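Local coordinates for tail spike protein (Acinetobacter phage vB_AbaP_AS12, PDB 6EU4) that probably recognises and degrades the capsular polysaccharide of Acinetobacter baumannii, as the trimeric tailspike with which the phage attaches to its host, at residues A[22-27]-A[38-43]; A[130-135]-A[155-160]; A[255-260]-A[289-294]; A[404-409]-A[441-446]; A[530-535]-A[554-559]. All coordinates share one frame; numbering follows the deposited sequence. Where two conformers were deposited one is given.

Interaction 1 (A[22-27]-A[38-43])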
# COMPACT_ATOMS: atom_id res chain seq x y z
N ASN A 22 -28.57 44.91 24.42
CA ASN A 22 -28.33 44.99 22.98
C ASN A 22 -26.95 44.46 22.61
O ASN A 22 -26.81 43.62 21.70
CB ASN A 22 -28.50 46.43 22.49
CG ASN A 22 -29.96 46.88 22.48
OD1 ASN A 22 -30.88 46.06 22.42
ND2 ASN A 22 -30.16 48.18 22.54
N THR A 23 -25.90 44.93 23.30
CA THR A 23 -24.51 44.66 22.96
C THR A 23 -23.73 44.39 24.24
O THR A 23 -24.17 44.72 25.33
CB THR A 23 -23.85 45.84 22.23
OG1 THR A 23 -23.67 46.91 23.16
CG2 THR A 23 -24.70 46.31 21.07
N VAL A 24 -22.53 43.80 24.10
CA VAL A 24 -21.73 43.60 25.30
C VAL A 24 -21.24 44.93 25.87
O VAL A 24 -20.96 45.00 27.08
CB VAL A 24 -20.55 42.64 25.06
CG1 VAL A 24 -21.07 41.27 24.65
CG2 VAL A 24 -19.58 43.20 24.04
N ALA A 25 -21.13 45.98 25.05
CA ALA A 25 -20.74 47.29 25.58
C ALA A 25 -21.80 47.85 26.52
O ALA A 25 -21.49 48.71 27.36
CB ALA A 25 -20.49 48.27 24.44
N ASP A 26 -23.04 47.40 26.39
CA ASP A 26 -24.10 47.88 27.27
C ASP A 26 -24.08 47.22 28.64
O ASP A 26 -24.79 47.69 29.54
CB ASP A 26 -25.45 47.66 26.60
CG ASP A 26 -25.64 48.51 25.36
OD1 ASP A 26 -25.21 49.69 25.38
OD2 ASP A 26 -26.19 48.00 24.37
N LEU A 27 -23.28 46.17 28.82
CA LEU A 27 -23.18 45.52 30.12
C LEU A 27 -22.57 46.44 31.17
O LEU A 27 -23.03 46.48 32.31
CB LEU A 27 -22.38 44.22 30.00
CG LEU A 27 -23.03 43.11 29.16
CD1 LEU A 27 -22.06 41.95 28.94
CD2 LEU A 27 -24.31 42.60 29.80
N ALA A 38 -28.89 37.83 31.80
CA ALA A 38 -29.17 38.68 30.65
C ALA A 38 -28.98 37.89 29.36
O ALA A 38 -28.18 36.95 29.31
CB ALA A 38 -28.26 39.91 30.63
N TYR A 39 -29.71 38.28 28.33
CA TYR A 39 -29.52 37.78 26.98
C TYR A 39 -28.98 38.92 26.13
O TYR A 39 -29.65 39.94 25.96
CB TYR A 39 -30.83 37.25 26.38
CG TYR A 39 -30.65 36.70 24.99
CD1 TYR A 39 -30.16 35.42 24.79
CD2 TYR A 39 -30.96 37.46 23.87
CE1 TYR A 39 -29.98 34.90 23.52
CE2 TYR A 39 -30.80 36.95 22.60
CZ TYR A 39 -30.31 35.68 22.43
OH TYR A 39 -30.14 35.18 21.16
N VAL A 40 -27.77 38.74 25.59
CA VAL A 40 -27.14 39.75 24.74
C VAL A 40 -27.45 39.41 23.28
O VAL A 40 -27.16 38.30 22.82
CB VAL A 40 -25.62 39.81 24.98
CG1 VAL A 40 -24.97 40.85 24.07
CG2 VAL A 40 -25.33 40.15 26.45
N LYS A 41 -28.02 40.38 22.56
CA LYS A 41 -28.45 40.13 21.18
C LYS A 41 -27.26 39.82 20.29
O LYS A 41 -27.29 38.86 19.51
CB LYS A 41 -29.21 41.34 20.64
CG LYS A 41 -30.46 41.70 21.39
CD LYS A 41 -31.13 42.89 20.72
CE LYS A 41 -32.24 43.47 21.53
NZ LYS A 41 -32.80 44.71 20.88
N GLY A 42 -26.22 40.63 20.38
CA GLY A 42 -25.02 40.41 19.60
C GLY A 42 -23.87 41.13 20.25
O GLY A 42 -24.07 42.03 21.08
N TYR A 43 -22.65 40.71 19.91
CA TYR A 43 -21.48 41.35 20.51
C TYR A 43 -21.46 42.83 20.17
O TYR A 43 -21.29 43.69 21.05
CB TYR A 43 -20.19 40.65 20.05
CG TYR A 43 -18.97 41.00 20.89
CD1 TYR A 43 -18.32 42.20 20.72
CD2 TYR A 43 -18.49 40.11 21.85
CE1 TYR A 43 -17.21 42.53 21.48
CE2 TYR A 43 -17.38 40.43 22.62
CZ TYR A 43 -16.74 41.65 22.43
OH TYR A 43 -15.63 41.99 23.17
O HOH W 1 -20.21 45.97 22.04

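Interaction 2 (A[130-135]-A[155-160])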
# COMPACT_ATOMS: atom_id res chain seq x y z
N PRO A 130 -0.00 36.82 13.41
CA PRO A 130 -0.32 35.40 13.48
C PRO A 130 -1.19 35.11 14.69
O PRO A 130 -1.16 35.84 15.69
CB PRO A 130 1.05 34.72 13.60
CG PRO A 130 2.06 35.80 13.26
CD PRO A 130 1.42 37.07 13.69
N VAL A 131 -1.93 34.01 14.63
CA VAL A 131 -2.66 33.48 15.78
C VAL A 131 -2.11 32.10 16.07
O VAL A 131 -1.73 31.37 15.15
CB VAL A 131 -4.19 33.45 15.55
CG1 VAL A 131 -4.70 34.89 15.37
CG2 VAL A 131 -4.58 32.58 14.34
N TYR A 132 -2.01 31.77 17.35
CA TYR A 132 -1.40 30.51 17.75
C TYR A 132 -2.40 29.63 18.49
O TYR A 132 -3.40 30.09 19.04
CB TYR A 132 -0.15 30.77 18.61
CG TYR A 132 -0.43 31.34 19.98
CD1 TYR A 132 -0.76 30.52 21.05
CD2 TYR A 132 -0.37 32.71 20.20
CE1 TYR A 132 -1.02 31.06 22.31
CE2 TYR A 132 -0.62 33.25 21.45
CZ TYR A 132 -0.94 32.41 22.49
OH TYR A 132 -1.21 32.93 23.73
N TYR A 133 -2.11 28.34 18.47
CA TYR A 133 -2.83 27.38 19.27
C TYR A 133 -1.81 26.51 19.99
O TYR A 133 -0.66 26.39 19.55
CB TYR A 133 -3.78 26.54 18.40
CG TYR A 133 -3.10 25.73 17.30
CD1 TYR A 133 -2.73 26.31 16.09
CD2 TYR A 133 -2.88 24.36 17.45
CE1 TYR A 133 -2.12 25.57 15.09
CE2 TYR A 133 -2.27 23.61 16.44
CZ TYR A 133 -1.89 24.22 15.27
OH TYR A 133 -1.30 23.48 14.27
N ASN A 134 -2.24 25.89 21.10
CA ASN A 134 -1.35 25.08 21.91
C ASN A 134 -1.74 23.63 21.76
O ASN A 134 -1.35 22.99 20.76
CB ASN A 134 -1.38 25.54 23.38
CG ASN A 134 -1.01 27.01 23.56
OD1 ASN A 134 -1.73 27.76 24.21
ND2 ASN A 134 0.14 27.41 23.00
N SER A 135 -2.46 23.03 22.71
CA SER A 135 -2.77 21.61 22.69
C SER A 135 -4.23 21.41 23.03
O SER A 135 -4.90 22.28 23.59
CB SER A 135 -1.86 20.86 23.67
OG SER A 135 -0.53 20.88 23.17
N ASN A 155 3.45 40.91 9.82
CA ASN A 155 3.80 41.02 11.22
C ASN A 155 3.91 39.64 11.85
O ASN A 155 3.31 38.66 11.39
CB ASN A 155 2.78 41.85 11.98
CG ASN A 155 2.76 43.29 11.56
OD1 ASN A 155 3.69 43.77 10.91
ND2 ASN A 155 1.69 43.98 11.91
N THR A 156 4.67 39.58 12.94
CA THR A 156 4.92 38.33 13.67
C THR A 156 4.29 38.38 15.06
O THR A 156 3.81 39.42 15.53
CB THR A 156 6.43 38.07 13.81
OG1 THR A 156 7.00 38.99 14.76
CG2 THR A 156 7.16 38.21 12.48
N LEU A 157 4.34 37.24 15.74
CA LEU A 157 4.12 37.23 17.18
C LEU A 157 5.26 37.97 17.87
O LEU A 157 6.31 38.25 17.29
CB LEU A 157 4.03 35.80 17.70
CG LEU A 157 2.86 34.95 17.18
CD1 LEU A 157 3.04 33.48 17.57
CD2 LEU A 157 1.56 35.50 17.74
N SER A 158 5.04 38.29 19.14
CA SER A 158 6.01 39.02 19.96
C SER A 158 6.26 38.28 21.27
O SER A 158 6.21 38.85 22.35
CB SER A 158 5.52 40.44 20.25
OG SER A 158 5.23 41.14 19.06
N LEU A 159 6.53 36.98 21.18
CA LEU A 159 6.67 36.15 22.37
C LEU A 159 8.12 35.88 22.76
O LEU A 159 8.36 35.49 23.91
CB LEU A 159 5.95 34.81 22.17
CG LEU A 159 4.47 34.96 21.84
CD1 LEU A 159 3.85 33.60 21.45
CD2 LEU A 159 3.72 35.58 23.03
N GLY A 160 9.06 36.07 21.86
CA GLY A 160 10.47 36.01 22.22
C GLY A 160 10.99 34.58 22.32
O GLY A 160 10.33 33.61 21.95

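Interaction 3 (A[255-260]-A[289-294])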
# COMPACT_ATOMS: atom_id res chain seq x y z
N PHE A 255 4.99 21.77 1.23
CA PHE A 255 5.06 21.03 2.49
C PHE A 255 6.53 20.90 2.90
O PHE A 255 7.36 20.44 2.09
CB PHE A 255 4.47 19.63 2.34
CG PHE A 255 2.99 19.58 2.10
CD1 PHE A 255 2.10 19.55 3.16
CD2 PHE A 255 2.48 19.49 0.81
CE1 PHE A 255 0.73 19.45 2.94
CE2 PHE A 255 1.11 19.41 0.59
CZ PHE A 255 0.24 19.39 1.64
N ILE A 256 6.86 21.29 4.12
CA ILE A 256 8.22 21.20 4.66
C ILE A 256 8.13 20.48 5.99
O ILE A 256 7.47 20.96 6.92
CB ILE A 256 8.86 22.59 4.88
CG1 ILE A 256 8.86 23.43 3.59
CG2 ILE A 256 10.25 22.44 5.47
CD1 ILE A 256 8.99 24.91 3.92
N PHE A 257 8.80 19.32 6.09
CA PHE A 257 8.89 18.56 7.33
C PHE A 257 10.37 18.29 7.63
O PHE A 257 11.17 18.06 6.72
CB PHE A 257 8.10 17.26 7.25
CG PHE A 257 6.61 17.46 7.33
CD1 PHE A 257 5.88 17.76 6.20
CD2 PHE A 257 5.94 17.34 8.54
CE1 PHE A 257 4.51 17.97 6.26
CE2 PHE A 257 4.57 17.52 8.62
CZ PHE A 257 3.85 17.84 7.48
N GLY A 258 10.72 18.36 8.90
CA GLY A 258 12.12 18.24 9.28
C GLY A 258 12.93 19.48 8.96
O GLY A 258 14.15 19.39 8.76
N HIS A 259 12.28 20.65 8.91
CA HIS A 259 12.95 21.93 8.73
C HIS A 259 14.18 22.01 9.61
O HIS A 259 14.10 21.80 10.83
CB HIS A 259 11.95 23.06 9.07
CG HIS A 259 12.54 24.42 9.23
ND1 HIS A 259 13.27 25.05 8.25
CD2 HIS A 259 12.42 25.32 10.24
CE1 HIS A 259 13.60 26.27 8.66
NE2 HIS A 259 13.11 26.45 9.87
N THR A 260 15.33 22.31 9.00
CA THR A 260 16.62 22.30 9.69
C THR A 260 17.00 23.65 10.28
O THR A 260 18.07 23.77 10.90
CB THR A 260 17.73 21.92 8.72
OG1 THR A 260 17.72 22.85 7.63
CG2 THR A 260 17.55 20.49 8.20
N ASN A 289 12.56 15.81 5.48
CA ASN A 289 13.81 15.49 6.15
C ASN A 289 13.51 14.71 7.42
O ASN A 289 12.66 15.12 8.22
CB ASN A 289 14.58 16.78 6.47
CG ASN A 289 15.87 16.52 7.20
OD1 ASN A 289 16.66 15.63 6.81
ND2 ASN A 289 16.11 17.28 8.27
N LYS A 290 14.16 13.56 7.57
CA LYS A 290 13.98 12.69 8.74
C LYS A 290 12.51 12.31 8.92
O LYS A 290 12.00 12.26 10.04
CB LYS A 290 14.55 13.33 10.00
CG LYS A 290 16.07 13.54 9.96
CD LYS A 290 16.85 12.24 10.15
CE LYS A 290 18.36 12.49 10.30
NZ LYS A 290 19.12 11.27 10.71
N MSE A 291 11.86 11.97 7.82
CA MSE A 291 10.48 11.58 7.84
C MSE A 291 10.37 10.05 7.85
O MSE A 291 10.36 9.41 6.79
CB MSE A 291 9.74 12.18 6.62
CG MSE A 291 9.31 13.64 6.89
SE MSE A 291 7.70 13.74 8.04
CE MSE A 291 6.34 13.92 6.70
N GLN A 292 10.26 9.48 9.04
CA GLN A 292 10.19 8.04 9.21
C GLN A 292 8.74 7.57 9.24
O GLN A 292 7.87 8.23 9.82
CB GLN A 292 10.89 7.61 10.50
CG GLN A 292 12.17 8.38 10.84
CD GLN A 292 13.17 8.36 9.72
OE1 GLN A 292 13.03 7.60 8.76
NE2 GLN A 292 14.20 9.19 9.82
N GLY A 293 8.48 6.40 8.65
CA GLY A 293 7.13 5.84 8.72
C GLY A 293 6.04 6.69 8.10
O GLY A 293 4.93 6.77 8.64
N CYS A 294 6.32 7.29 6.94
CA CYS A 294 5.42 8.21 6.27
C CYS A 294 4.70 7.55 5.10
O CYS A 294 5.34 6.93 4.25
CB CYS A 294 6.21 9.41 5.76
SG CYS A 294 5.25 10.57 4.78

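Interaction 4 (A[404-409]-A[441-446])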
# COMPACT_ATOMS: atom_id res chain seq x y z
N SER A 404 16.56 14.64 -19.87
CA SER A 404 17.18 14.12 -18.67
C SER A 404 17.47 12.63 -18.80
O SER A 404 16.96 11.94 -19.69
CB SER A 404 16.28 14.34 -17.46
OG SER A 404 15.18 13.44 -17.48
N ALA A 405 18.26 12.13 -17.85
CA ALA A 405 18.31 10.71 -17.56
C ALA A 405 17.03 10.27 -16.83
O ALA A 405 16.31 11.08 -16.24
CB ALA A 405 19.53 10.38 -16.70
N LEU A 406 16.72 8.96 -16.88
CA LEU A 406 15.70 8.44 -15.99
C LEU A 406 16.20 8.43 -14.56
O LEU A 406 15.52 8.91 -13.65
CB LEU A 406 15.26 7.02 -16.37
CG LEU A 406 14.27 6.36 -15.39
CD1 LEU A 406 12.96 7.20 -15.37
CD2 LEU A 406 13.95 4.91 -15.73
N ALA A 407 17.41 7.93 -14.35
CA ALA A 407 17.91 7.77 -12.99
C ALA A 407 19.42 7.82 -12.94
O ALA A 407 20.11 7.40 -13.87
CB ALA A 407 17.44 6.45 -12.38
N TYR A 408 19.91 8.34 -11.82
CA TYR A 408 21.30 8.29 -11.41
C TYR A 408 21.33 7.64 -10.04
O TYR A 408 20.61 8.08 -9.14
CB TYR A 408 21.93 9.67 -11.34
CG TYR A 408 23.37 9.64 -10.89
CD1 TYR A 408 24.33 9.01 -11.65
CD2 TYR A 408 23.75 10.24 -9.70
CE1 TYR A 408 25.64 8.98 -11.26
CE2 TYR A 408 25.08 10.21 -9.31
CZ TYR A 408 26.01 9.59 -10.09
OH TYR A 408 27.33 9.53 -9.71
N VAL A 409 22.14 6.60 -9.91
CA VAL A 409 22.14 5.76 -8.72
C VAL A 409 23.58 5.64 -8.24
O VAL A 409 24.44 5.14 -8.97
CB VAL A 409 21.55 4.36 -9.00
CG1 VAL A 409 21.25 3.65 -7.70
CG2 VAL A 409 20.28 4.46 -9.86
N LEU A 441 17.62 9.28 -21.94
CA LEU A 441 16.68 8.87 -20.90
C LEU A 441 17.05 7.45 -20.48
O LEU A 441 16.39 6.46 -20.83
CB LEU A 441 15.24 8.98 -21.40
CG LEU A 441 14.14 8.73 -20.37
CD1 LEU A 441 14.14 9.84 -19.31
CD2 LEU A 441 12.78 8.64 -21.07
N GLY A 442 18.14 7.36 -19.71
CA GLY A 442 18.69 6.08 -19.30
C GLY A 442 18.84 5.96 -17.79
O GLY A 442 18.58 6.91 -17.04
N VAL A 443 19.25 4.77 -17.38
CA VAL A 443 19.55 4.46 -15.99
C VAL A 443 21.06 4.35 -15.85
O VAL A 443 21.67 3.45 -16.42
CB VAL A 443 18.87 3.16 -15.55
CG1 VAL A 443 19.25 2.85 -14.11
CG2 VAL A 443 17.36 3.28 -15.69
N TYR A 444 21.65 5.25 -15.08
CA TYR A 444 23.09 5.33 -14.93
C TYR A 444 23.45 5.08 -13.47
O TYR A 444 22.87 5.71 -12.59
CB TYR A 444 23.59 6.70 -15.37
CG TYR A 444 23.20 6.94 -16.81
CD1 TYR A 444 23.84 6.25 -17.84
CD2 TYR A 444 22.15 7.78 -17.14
CE1 TYR A 444 23.48 6.44 -19.17
CE2 TYR A 444 21.78 7.98 -18.46
CZ TYR A 444 22.44 7.29 -19.46
OH TYR A 444 22.05 7.49 -20.78
N TYR A 445 24.43 4.21 -13.23
CA TYR A 445 24.75 3.85 -11.85
C TYR A 445 26.24 3.67 -11.70
O TYR A 445 26.96 3.41 -12.67
CB TYR A 445 23.99 2.61 -11.42
CG TYR A 445 24.24 1.35 -12.23
CD1 TYR A 445 23.58 1.13 -13.44
CD2 TYR A 445 25.11 0.37 -11.78
CE1 TYR A 445 23.79 0.00 -14.18
CE2 TYR A 445 25.34 -0.78 -12.52
CZ TYR A 445 24.67 -0.96 -13.72
OH TYR A 445 24.90 -2.10 -14.45
N THR A 446 26.72 3.86 -10.47
CA THR A 446 28.15 3.71 -10.21
C THR A 446 28.50 2.28 -9.82
O THR A 446 27.64 1.44 -9.58
CB THR A 446 28.58 4.67 -9.10
OG1 THR A 446 27.94 4.29 -7.88
CG2 THR A 446 28.21 6.12 -9.43

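Interaction 5 (A[530-535]-A[554-559])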
# COMPACT_ATOMS: atom_id res chain seq x y z
N GLY A 530 31.75 -7.44 -19.40
CA GLY A 530 32.52 -6.31 -18.92
C GLY A 530 33.54 -5.87 -19.95
O GLY A 530 33.62 -6.42 -21.05
N ASN A 531 34.32 -4.85 -19.57
CA ASN A 531 35.37 -4.35 -20.45
C ASN A 531 36.38 -5.44 -20.79
O ASN A 531 36.90 -5.48 -21.91
CB ASN A 531 36.09 -3.17 -19.81
CG ASN A 531 35.24 -1.92 -19.79
OD1 ASN A 531 34.36 -1.74 -20.64
ND2 ASN A 531 35.50 -1.04 -18.83
N ASN A 532 36.68 -6.30 -19.83
CA ASN A 532 37.52 -7.47 -20.05
C ASN A 532 36.87 -8.68 -19.40
O ASN A 532 36.18 -8.55 -18.39
CB ASN A 532 38.93 -7.29 -19.49
CG ASN A 532 39.77 -6.33 -20.31
OD1 ASN A 532 40.16 -6.64 -21.43
ND2 ASN A 532 40.03 -5.15 -19.77
N SER A 533 37.10 -9.86 -19.98
CA SER A 533 36.46 -11.07 -19.49
C SER A 533 37.18 -12.31 -20.03
O SER A 533 37.80 -12.27 -21.10
CB SER A 533 34.98 -11.13 -19.90
OG SER A 533 34.80 -10.94 -21.29
N TYR A 534 37.10 -13.38 -19.25
CA TYR A 534 37.34 -14.73 -19.75
C TYR A 534 36.10 -15.20 -20.49
O TYR A 534 34.98 -14.95 -20.04
CB TYR A 534 37.63 -15.70 -18.61
CG TYR A 534 38.88 -15.41 -17.86
CD1 TYR A 534 40.10 -15.90 -18.30
CD2 TYR A 534 38.86 -14.64 -16.69
CE1 TYR A 534 41.26 -15.62 -17.61
CE2 TYR A 534 40.02 -14.37 -16.01
CZ TYR A 534 41.22 -14.87 -16.48
OH TYR A 534 42.39 -14.62 -15.83
N ASN A 535 36.30 -15.91 -21.60
CA ASN A 535 35.17 -16.41 -22.36
C ASN A 535 35.46 -17.78 -22.95
O ASN A 535 36.62 -18.18 -23.15
CB ASN A 535 34.76 -15.46 -23.49
CG ASN A 535 34.22 -14.14 -22.98
OD1 ASN A 535 34.95 -13.17 -22.84
ND2 ASN A 535 32.93 -14.12 -22.70
N GLY A 554 38.57 -17.39 -24.99
CA GLY A 554 39.19 -16.07 -24.99
C GLY A 554 39.73 -15.73 -23.62
O GLY A 554 38.99 -15.69 -22.64
N ASP A 555 41.04 -15.52 -23.55
CA ASP A 555 41.68 -15.16 -22.30
C ASP A 555 41.35 -13.71 -21.95
O ASP A 555 41.06 -12.89 -22.82
CB ASP A 555 43.18 -15.38 -22.43
CG ASP A 555 43.93 -15.46 -21.09
OD1 ASP A 555 43.30 -15.39 -20.00
OD2 ASP A 555 45.19 -15.58 -21.15
N TYR A 556 41.37 -13.42 -20.66
CA TYR A 556 41.14 -12.07 -20.16
C TYR A 556 42.15 -11.11 -20.79
O TYR A 556 43.37 -11.29 -20.63
CB TYR A 556 41.28 -12.09 -18.64
CG TYR A 556 40.86 -10.83 -17.92
CD1 TYR A 556 41.75 -9.78 -17.75
CD2 TYR A 556 39.59 -10.72 -17.39
CE1 TYR A 556 41.37 -8.63 -17.06
CE2 TYR A 556 39.20 -9.57 -16.70
CZ TYR A 556 40.10 -8.54 -16.54
OH TYR A 556 39.73 -7.40 -15.86
N GLY A 557 41.65 -10.10 -21.51
CA GLY A 557 42.52 -9.14 -22.17
C GLY A 557 43.14 -9.62 -23.46
O GLY A 557 44.02 -8.93 -24.00
N GLN A 558 42.72 -10.76 -23.99
CA GLN A 558 43.24 -11.29 -25.24
C GLN A 558 42.10 -11.54 -26.20
O GLN A 558 40.96 -11.77 -25.80
CB GLN A 558 44.00 -12.61 -25.02
CG GLN A 558 45.15 -12.53 -24.05
CD GLN A 558 46.37 -11.77 -24.61
OE1 GLN A 558 46.48 -11.53 -25.81
NE2 GLN A 558 47.28 -11.41 -23.73
N ALA A 559 42.43 -11.54 -27.49
CA ALA A 559 41.47 -11.94 -28.51
C ALA A 559 41.16 -13.43 -28.39
O ALA A 559 41.94 -14.22 -27.84
CB ALA A 559 42.01 -11.63 -29.91
O HOH W 2 39.07 -9.37 -22.34
O HOH W 3 44.53 -14.55 -17.74

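Interaction 1 (A[22-27]-A[38-43])
V24 lays its CG2 methyl over the centre of the Y43 ring, 3.5 Å from CG2 to the ring centroid and 9° off the normal, a nearly vertical CH-pi contact. With CG1 anti to the carbonyl carbon (chi1 -61°), CG2 falls between the backbone N and C and faces the ring, while CG1 turns to V40, meeting its CG1 at 4.0 Å. L27 adds a looser touch, CD2 to V40 CG2 at 4.3 Å. Backbone bonds hold the two chains together beside these side chains: V24 N donates to Y43 O at 3.3 Å, and G42 N reaches N22 O in a weaker bond. Y43 O is gripped twice, because a water that accepts from A25 N also donates to it at 2.7 Å. Between these bonds T23 CA points its hydrogen almost straight at G42 O. N22 and K41 run side by side, pointing the same way, and the extended lysine chain brings NZ to N22 OD1 at 2.8 Å; NZ is also bonded to G35 O of the second subunit, so the ammonium ties loop and trimer together. Farther out, weak reciprocal bonds between T23 and D26 brace the helical turn that carries V24 and L27, and Y43 OH is held by G73 O. I77 backs both V24 and L27. The side chain of V40 is about 11 Å from a bound zinc ion. The contact folds the connection between parallel neighbours 19-21 and 37-40 back onto the second of them, within the small mixed sheet of the N-terminal region.

Interaction 2 (A[130-135]-A[155-160])
P130 and T156 make the nearest backbone approach, with CA atoms 6.0 Å apart, and no hydrogen bond joins 130-135 to 155-160. The contact rests on van der Waals packing. The proline ring presses against the N155-L157 backbone, its CD 3.4 Å from both N155 O and T156 C, while its CB meets L157 CG at 4.0 Å. L157 supplies most of the apolar surface on its side: CG stands anti to the carbonyl carbon (chi1 -63°), and the branch beyond it carries CD2 to within 3.4 Å of P130 O. The same methyl comes up to the edge of the Y132 ring, near its plane, with L157 CD2 to Y132 CD2 at 4.2 Å, so one leucine branch fills the angle between proline carbonyl and tyrosine edge. L159 adds a marginal touch, its CD1 4.5 Å from Y132 CD2. Within the loop, T156 OG1 donates to L157 O at 2.7 Å. The loop also has its own ties, D172 accepting from the backbone N of L159 and of G160. Strand 131-133 pairs in parallel with strand 175-179, whose V178 lies against both P130 and L157. V131, on the other face, packs against helix 106-113, and Q110 of that helix bonds Y132 N. The loop 155-160, between strands 148-151 and 161-164, thus covers the start of strand 131-133 at the surface.

Interaction 3 (A[255-260]-A[289-294])
Successive coils of a parallel beta-helix meet where F257 and G258, at the end of one strand, face N289 and M291 of the next coil. F257 O accepts from N289 N at 2.9 Å, a bond bent to 136° with the donor above the carbonyl plane. One residue on, the asparagine side chain takes over the pairing. N289 CG is anti to its own N (chi1 179°), which carries ND2 to G258 O at 2.9 Å along a nearly straight N-H (171°); the donor sits on a lone pair in the carbonyl plane, and the acceptor lies almost in the amide plane, which favours this rotation of the amide. Because G258 has no side chain, the backbones can close in: G258 CA reaches N289 O at 3.3 Å. T260 CG2 leans on the same amide, 3.5 Å from ND2. Coil-to-coil stacking of side chains, a regular feature of beta-helices, continues on the interior side as a Met-aromatic contact. M291, a selenomethionine, folds back at chi2 and chi3 and sets CE over one face of the F257 ring, nearer its rim than its centre, with M291 CE 3.6 Å from F257 CG. SE stands obliquely beside the ring, 4.7 Å from the centroid, and touches F257 CB at 3.6 Å. F273 of strand 268-274 meets the F257 ring at a steep angle and also touches M291, and the backbone of F257 is paired with D287. M291 N is bonded to S320 OG, in the turn between strands 311-318 and 321-334 of the next coil, and G293 O receives S298 OG of the third subunit.

Interaction 4 (A[404-409]-A[441-446])
A407, Y408 and V409 pair in parallel register with V443, Y444 and Y445, two short strands whose axes come within 4.7 Å. This is the tight part. Y444 N donates to A407 O at 2.9 Å and Y444 O takes V409 N, also at 2.9 Å, so Y444 clips both sides of Y408; T446 N then bonds V409 O. At the other end G442 O accepts from A407 N at 3.1 Å and, weakly, from L406 N, two donors on one carbonyl where the chain turns its corner. On the face of A407, V443, V409 and Y445, V409 CB meets Y445 CB at 3.9 Å. L406 and V443 lie side by side, CD2 to CG2 at 3.8 Å, and L441 CD1 comes to 3.7 Å from L406 N. The more open side is that of Y444 and T446, which are partly exposed; there Y408 and T446 touch only at their ends, OH to CG2. Y444 CG is anti to the carbonyl carbon (chi1 -58°), which brings the ring edge up to A405, CD2 to CB at 3.7 Å; F438 stacks on this ring and E429 holds its OH. Y445 OH goes to D462. Strand 371-376 pairs with 405-409 on the side away from 443-445, F415 of strand 414-417 packs against A407, V409 and V443, and strand 430-432 runs parallel to 443-445.

Interaction 5 (A[530-535]-A[554-559])
Y534 and Y556 are brought together by different first torsions: Y534 CG stands anti to the carbonyl carbon (chi1 -65°), Y556 CG anti to the backbone N (chi1 -170°). The first places the Y534 ring under Y556 CB, which lies over the ring centre, 3.6 Å from the centroid. The second extends the Y556 ring beneath N532 CB, offset toward the rim, with N532 CB to Y556 CZ at 3.4 Å. CH-pi contacts thus interleave side chains from the two segments, and the rings themselves meet obliquely, planes 40° apart. P519 of the third subunit also packs on Y534. D555 runs alongside Y534, OD1 3.2 Å from CE1, and a water bridges this carboxylate oxygen to Y534 OH. Backbone bonds close the pair at one end: N535 N donates to G554 O at 2.9 Å and G554 N to N535 O at 2.8 Å, an antiparallel hydrogen-bonded pair. Farther along, a second water bridges the two segments, accepting from G557 N and S533 N and donating to N532 OD1. The type II turn from D555 to Q558 swings G557, with positive phi, into reach of that water. S533 OG donates to N535 OD1 at 2.7 Å, and R491 NE and W525 O also hold that amide. R491 knits the base together, its guanidinium bonding S533 O, D555 O and Q558 O as well. The contact lies where adjacent antiparallel strands 535-542 and 547-554 begin and end, with strand 520-526 bordering it through S526 and W525.

How the interactions relate
From the N terminus the contacts follow one another in series along the chain; none nests in or crosses another. Interaction 1 closes the connection between two strands of the N-terminal sheet. Interaction 2, about 15 Å away at the nearest atoms, folds a surface loop onto an early strand of the beta-helix. Interactions 3 and 4 each join one coil to the next farther along the helix, with centres 26 Å apart. Interaction 5 lies beyond it, closing the 535-542 and 547-554 hairpin at its open end in the six-stranded sheet. Interactions 1 and 5 lie on opposite sides of the chain's centre, 96 Å apart between centres; segments of interactions 2, 3 and 5 reach the third subunit.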